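Putative peroxiredoxin MT2298 (Mycobacterium tuberculosis, PDB 5C04) probably reduces hydrogen peroxide and organic hydroperoxides to water and alcohols as a thiol-dependent, mycoredoxin-linked peroxidase, protecting the cell against oxidative stress. Local coordinates at residues A[14-17]-A[18-22]; A[45-48]-A[49-53]; A[107-110]-A[111-114]. The protein carries 1 engineered substitution. All coordinates share one frame; numbering follows the deposited sequence. Where two conformers were deposited one is given.

Contact 1 of 3, residues A[14-17]-A[18-22]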
# COMPACT_ATOMS: atom_id res chain seq x y z
N LEU A 14 8.92 -13.14 -1.88
CA LEU A 14 7.86 -12.12 -1.92
C LEU A 14 6.87 -12.41 -3.05
O LEU A 14 7.19 -13.04 -4.05
CB LEU A 14 8.47 -10.71 -2.14
CG LEU A 14 9.41 -10.19 -1.05
CD1 LEU A 14 10.07 -8.88 -1.49
CD2 LEU A 14 8.74 -9.98 0.31
N ARG A 15 5.66 -11.90 -2.89
CA ARG A 15 4.66 -11.98 -3.93
C ARG A 15 4.83 -10.96 -5.05
O ARG A 15 5.05 -9.76 -4.78
CB ARG A 15 3.29 -11.75 -3.31
CG ARG A 15 2.95 -12.66 -2.15
CD ARG A 15 2.07 -13.80 -2.63
NE ARG A 15 1.80 -14.71 -1.54
CZ ARG A 15 1.53 -15.99 -1.69
NH1 ARG A 15 1.50 -16.52 -2.92
NH2 ARG A 15 1.32 -16.75 -0.63
N ASP A 16 4.68 -11.38 -6.30
CA ASP A 16 4.59 -10.45 -7.42
C ASP A 16 3.17 -9.97 -7.67
O ASP A 16 2.24 -10.34 -6.92
CB ASP A 16 5.29 -11.02 -8.69
CG ASP A 16 4.51 -12.14 -9.38
OD1 ASP A 16 3.30 -12.37 -9.09
OD2 ASP A 16 5.13 -12.81 -10.26
N GLN A 17 2.98 -9.16 -8.70
CA GLN A 17 1.69 -8.51 -8.99
C GLN A 17 0.59 -9.51 -9.31
O GLN A 17 -0.59 -9.20 -9.20
CB GLN A 17 1.80 -7.48 -10.11
CG GLN A 17 2.27 -8.04 -11.47
CD GLN A 17 3.77 -7.90 -11.70
OE1 GLN A 17 4.56 -8.21 -10.84
NE2 GLN A 17 4.14 -7.44 -12.88
N ASN A 18 0.98 -10.72 -9.71
CA ASN A 18 0.04 -11.81 -9.96
C ASN A 18 -0.10 -12.78 -8.77
O ASN A 18 -0.68 -13.87 -8.91
CB ASN A 18 0.51 -12.53 -11.22
CG ASN A 18 0.46 -11.63 -12.43
OD1 ASN A 18 -0.59 -11.05 -12.73
ND2 ASN A 18 1.59 -11.47 -13.10
N GLN A 19 0.40 -12.37 -7.60
CA GLN A 19 0.40 -13.15 -6.36
C GLN A 19 1.22 -14.46 -6.43
O GLN A 19 1.07 -15.35 -5.60
CB GLN A 19 -1.03 -13.36 -5.83
CG GLN A 19 -1.58 -12.04 -5.26
CD GLN A 19 -3.09 -11.92 -5.25
OE1 GLN A 19 -3.63 -10.82 -5.44
NE2 GLN A 19 -3.78 -13.02 -5.01
N GLN A 20 2.12 -14.53 -7.41
CA GLN A 20 3.07 -15.65 -7.51
C GLN A 20 4.33 -15.36 -6.68
O GLN A 20 4.74 -14.20 -6.54
CB GLN A 20 3.48 -15.85 -8.97
CG GLN A 20 2.31 -16.15 -9.90
CD GLN A 20 1.69 -17.52 -9.70
OE1 GLN A 20 2.28 -18.43 -9.10
NE2 GLN A 20 0.46 -17.69 -10.20
N LEU A 21 4.94 -16.41 -6.14
CA LEU A 21 6.07 -16.27 -5.24
C LEU A 21 7.38 -16.19 -6.01
O LEU A 21 7.66 -17.06 -6.83
CB LEU A 21 6.13 -17.43 -4.26
CG LEU A 21 4.97 -17.48 -3.27
CD1 LEU A 21 5.05 -18.75 -2.46
CD2 LEU A 21 5.00 -16.25 -2.38
N VAL A 22 8.17 -15.19 -5.69
CA VAL A 22 9.49 -15.00 -6.29
C VAL A 22 10.52 -15.05 -5.18
O VAL A 22 10.39 -14.36 -4.18
CB VAL A 22 9.56 -13.64 -6.98
CG1 VAL A 22 10.97 -13.35 -7.47
CG2 VAL A 22 8.56 -13.56 -8.12
O HOH W 1 -2.80 -9.11 -7.45
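D16 and Q19 close the beta hairpin of strands 13-16 and 21-23 through a type I turn, in which D16 O accepts Q19 N at 2.8 Å. Q19 adopts a positive phi (63°), and D16 N gives its hydrogen to Q20 O at 2.8 Å, so that Q19 and Q20 together face D16 as a G1 beta bulge. Further from the turn, the antiparallel pair L14 and V22 is hydrogen-bonded both ways, with L14 N to V22 O at 3.0 Å and V22 N to L14 O at 2.9 Å; R15 and L21 form the non-hydrogen-bonded pair between.

Two further amides, N18 N and Q20 N, are satisfied by the D16 side chain. With CG set between its own backbone N and carbonyl carbon (chi1 73°), D16 brings OD1 to N18 N at 2.9 Å, an Asx turn, and to Q20 N at 3.0 Å. The two donors come from opposite faces of the carboxylate, each about 49° out of its plane. This double grip restrains the carboxylate and would be expected to stabilise its negative charge.

Q17 carries its amide out of the turn to L91 N and F89 O, while N18 OD1 accepts from K79 NZ of helix 75-85. A water donates to both Q17 O and Q19 OE1. On the R15 and L21 face of the hairpin, R15 NH1 donates to Q19 O at 3.0 Å, and the methyl CD2 of L21 sits over one guanidinium face, offset toward the rim and 3.5 Å from R15 CZ.

Contact 2 of 3, residues A[45-48]-A[49-53]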
# COMPACT_ATOMS: atom_id res chain seq x y z
N ILE A 45 8.30 10.21 -9.62
CA ILE A 45 9.66 9.78 -9.84
C ILE A 45 9.73 8.25 -10.04
O ILE A 45 10.38 7.77 -10.97
CB ILE A 45 10.65 10.25 -8.77
CG1 ILE A 45 10.71 11.79 -8.77
CG2 ILE A 45 12.02 9.65 -8.99
CD1 ILE A 45 11.53 12.33 -7.62
N CYS A 46 9.02 7.49 -9.21
CA CYS A 46 8.98 6.02 -9.39
C CYS A 46 8.45 5.67 -10.77
O CYS A 46 8.96 4.76 -11.40
CB CYS A 46 8.11 5.38 -8.31
SG CYS A 46 8.83 5.49 -6.64
N GLN A 47 7.41 6.36 -11.24
CA GLN A 47 6.87 6.13 -12.58
C GLN A 47 7.95 6.37 -13.63
O GLN A 47 8.13 5.55 -14.54
CB GLN A 47 5.66 7.04 -12.85
CG GLN A 47 4.97 6.68 -14.18
CD GLN A 47 4.04 5.52 -14.01
OE1 GLN A 47 3.13 5.57 -13.18
NE2 GLN A 47 4.27 4.44 -14.76
N GLY A 48 8.69 7.44 -13.51
CA GLY A 48 9.73 7.74 -14.47
C GLY A 48 10.78 6.66 -14.49
O GLY A 48 11.28 6.28 -15.56
N GLU A 49 11.22 6.23 -13.31
CA GLU A 49 12.28 5.22 -13.23
C GLU A 49 11.83 3.90 -13.80
O GLU A 49 12.56 3.28 -14.59
CB GLU A 49 12.78 5.03 -11.80
CG GLU A 49 13.37 6.28 -11.16
CD GLU A 49 14.22 5.93 -9.96
OE1 GLU A 49 13.62 5.45 -8.97
OE2 GLU A 49 15.48 6.08 -10.00
N LEU A 50 10.65 3.42 -13.44
CA LEU A 50 10.19 2.14 -13.98
C LEU A 50 9.77 2.24 -15.45
O LEU A 50 9.91 1.27 -16.17
CB LEU A 50 9.11 1.50 -13.10
CG LEU A 50 9.60 0.99 -11.74
CD1 LEU A 50 8.53 0.07 -11.15
CD2 LEU A 50 10.96 0.33 -11.75
N ASP A 51 9.29 3.39 -15.90
CA ASP A 51 9.01 3.58 -17.33
C ASP A 51 10.29 3.49 -18.12
O ASP A 51 10.29 2.88 -19.21
CB ASP A 51 8.28 4.91 -17.60
CG ASP A 51 6.82 4.89 -17.18
OD1 ASP A 51 6.27 3.85 -16.70
OD2 ASP A 51 6.14 5.94 -17.38
N GLN A 52 11.38 4.07 -17.63
CA GLN A 52 12.69 3.97 -18.32
C GLN A 52 13.11 2.50 -18.35
O GLN A 52 13.59 2.00 -19.38
CB GLN A 52 13.73 4.90 -17.66
CG GLN A 52 15.22 4.62 -17.92
CD GLN A 52 15.83 5.31 -19.13
OE1 GLN A 52 15.25 6.22 -19.71
NE2 GLN A 52 16.99 4.83 -19.54
N LEU A 53 12.97 1.80 -17.23
CA LEU A 53 13.33 0.37 -17.17
C LEU A 53 12.51 -0.42 -18.20
O LEU A 53 13.06 -1.22 -19.00
CB LEU A 53 13.07 -0.16 -15.76
CG LEU A 53 13.76 -1.47 -15.35
CD1 LEU A 53 13.61 -1.70 -13.85
CD2 LEU A 53 13.20 -2.64 -16.12
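The amide of Q47 and the carboxylate of D51, one helical turn apart, meet through one N-H...O bond, their planes turned 47° apart. Q47 NE2 donates to D51 OD1 at 2.8 Å. The acceptor lies in the amide plane, whereas NE2 arrives on the syn side of OD1, 33° out of the carboxylate plane. Q47 reaches forward because CG stands anti to the backbone N (chi1 -172°) and the chain then bends at CG, which leaves CG itself 3.5 Å from D51 OD2. Both ends of the amide have further partners in helix 75-85: OE1 accepts from W81 NE1 and NE2 also bonds S85 OG, fixing which way the amide is turned.

Beneath this pair runs regular alpha-helical bonding: E49 N to I45 O at 2.9 Å, L50 N to C46 O at 3.0 Å, D51 N to Q47 O at 2.8 Å and Q52 N to G48 O at 3.0 Å. The buried E49 lays CG 3.3 Å from I45 O and sends OE1 to salt bridges with R117 and R140. R117 also touches C46, so E49 probably positions R117 from the second shell. C46 further packs on W81 and the engineered H38. C46, probably the peroxidatic cysteine, lies in the first turn of helix 44-55, within the beta-alpha-beta unit of strands 32-37 and 65-71, as in other peroxiredoxins of thioredoxin fold.

Contact 3 of 3, residues A[107-110]-A[111-114]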
# COMPACT_ATOMS: atom_id res chain seq x y z
N VAL A 107 18.00 -0.31 3.18
CA VAL A 107 17.52 0.80 2.35
C VAL A 107 16.10 1.23 2.68
O VAL A 107 15.44 1.84 1.84
CB VAL A 107 17.65 0.46 0.84
CG1 VAL A 107 19.10 0.25 0.47
CG2 VAL A 107 16.81 -0.75 0.48
N PHE A 108 15.64 0.93 3.89
CA PHE A 108 14.30 1.34 4.30
C PHE A 108 14.38 2.73 4.91
O PHE A 108 15.32 3.04 5.69
CB PHE A 108 13.72 0.33 5.28
CG PHE A 108 12.28 0.56 5.65
CD1 PHE A 108 11.26 0.46 4.70
CD2 PHE A 108 11.93 0.82 6.97
CE1 PHE A 108 9.93 0.62 5.08
CE2 PHE A 108 10.59 0.99 7.34
CZ PHE A 108 9.61 0.92 6.38
N ASN A 109 13.38 3.57 4.60
CA ASN A 109 13.20 4.88 5.18
C ASN A 109 12.23 4.76 6.35
O ASN A 109 11.00 4.77 6.18
CB ASN A 109 12.68 5.85 4.12
CG ASN A 109 12.73 7.30 4.56
OD1 ASN A 109 12.25 7.66 5.63
ND2 ASN A 109 13.31 8.15 3.72
N GLU A 110 12.79 4.62 7.56
CA GLU A 110 12.00 4.41 8.78
C GLU A 110 11.01 5.53 9.10
O GLU A 110 9.96 5.27 9.66
CB GLU A 110 12.93 4.22 10.00
CG GLU A 110 13.68 2.90 10.00
CD GLU A 110 12.80 1.70 10.35
OE1 GLU A 110 11.65 1.90 10.81
OE2 GLU A 110 13.29 0.56 10.18
N GLN A 111 11.34 6.76 8.74
CA GLN A 111 10.50 7.91 9.01
C GLN A 111 9.24 7.89 8.14
O GLN A 111 8.13 8.11 8.60
CB GLN A 111 11.32 9.19 8.78
CG GLN A 111 12.59 9.28 9.65
CD GLN A 111 13.90 8.93 8.94
OE1 GLN A 111 13.96 8.11 8.02
NE2 GLN A 111 14.99 9.54 9.40
N ALA A 112 9.44 7.61 6.86
CA ALA A 112 8.37 7.68 5.88
C ALA A 112 7.65 6.35 5.64
O ALA A 112 6.54 6.35 5.10
CB ALA A 112 8.90 8.25 4.59
N GLY A 113 8.22 5.22 6.04
CA GLY A 113 7.59 3.92 5.85
C GLY A 113 7.68 3.37 4.44
O GLY A 113 6.88 2.51 4.02
N ILE A 114 8.69 3.81 3.70
CA ILE A 114 8.90 3.38 2.33
C ILE A 114 10.35 2.98 2.12
O ILE A 114 11.24 3.43 2.85
CB ILE A 114 8.54 4.52 1.34
CG1 ILE A 114 9.36 5.79 1.67
CG2 ILE A 114 7.04 4.76 1.31
CD1 ILE A 114 9.11 6.98 0.79
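N109 faces both G113 and I114, a G1 beta bulge at the tight turn between strands 108-109 and 114-122. Two backbone bonds define it: N109 N donates to I114 O at 2.8 Å, and G113 N to N109 O at 2.8 Å. G113 takes the positive phi (77°) of the bulge.

Van der Waals contact comes from F108, whose ring lies obliquely against the returning backbone, with CE1 3.6 Å from G113 C and CD1 3.5 Å from I114 O. Setting CG anti to the backbone N (chi1 -173°) carries the ring there. Across the dimer interface, W96 of the second subunit meets this ring edge-to-face and gives its NE1 hydrogen to E110 O, while I114 packs on F95 of that subunit.

Side-chain polar bonds tie the turn to its surroundings. E110 OE2 accepts from Q103 NE2 of helix 100-104, and N109 ND2 donates to N116 OD1, which holds the N109 amide in orientation. The oxygen of the same N109 amide serves the turn: OD1 accepts A112 N at 3.1 Å, the donor standing 38° above the carbonyl plane.

Contacts 1 and 3 are surface turns on strands of the same mixed sheet; contact 2, partly buried, is a run of helix 44-55. Their centres lie 20 to 22 Å apart, and no two touch. Both turns use a G1 bulge and a side-chain oxygen that accepts backbone N-H groups, two at the aspartate of contact 1 and one at the asparagine of contact 3. Contact 1 ties back to helix 75-85 and meets no other subunit, whereas contact 3 packs against the second subunit. Helix 75-85 also receives the glutamine of contact 2, where E49 forms salt bridges with R140 and with R117, an arginine that also touches the probable catalytic cysteine; the I114 side chain of contact 3 comes within about 8 Å of that of C46.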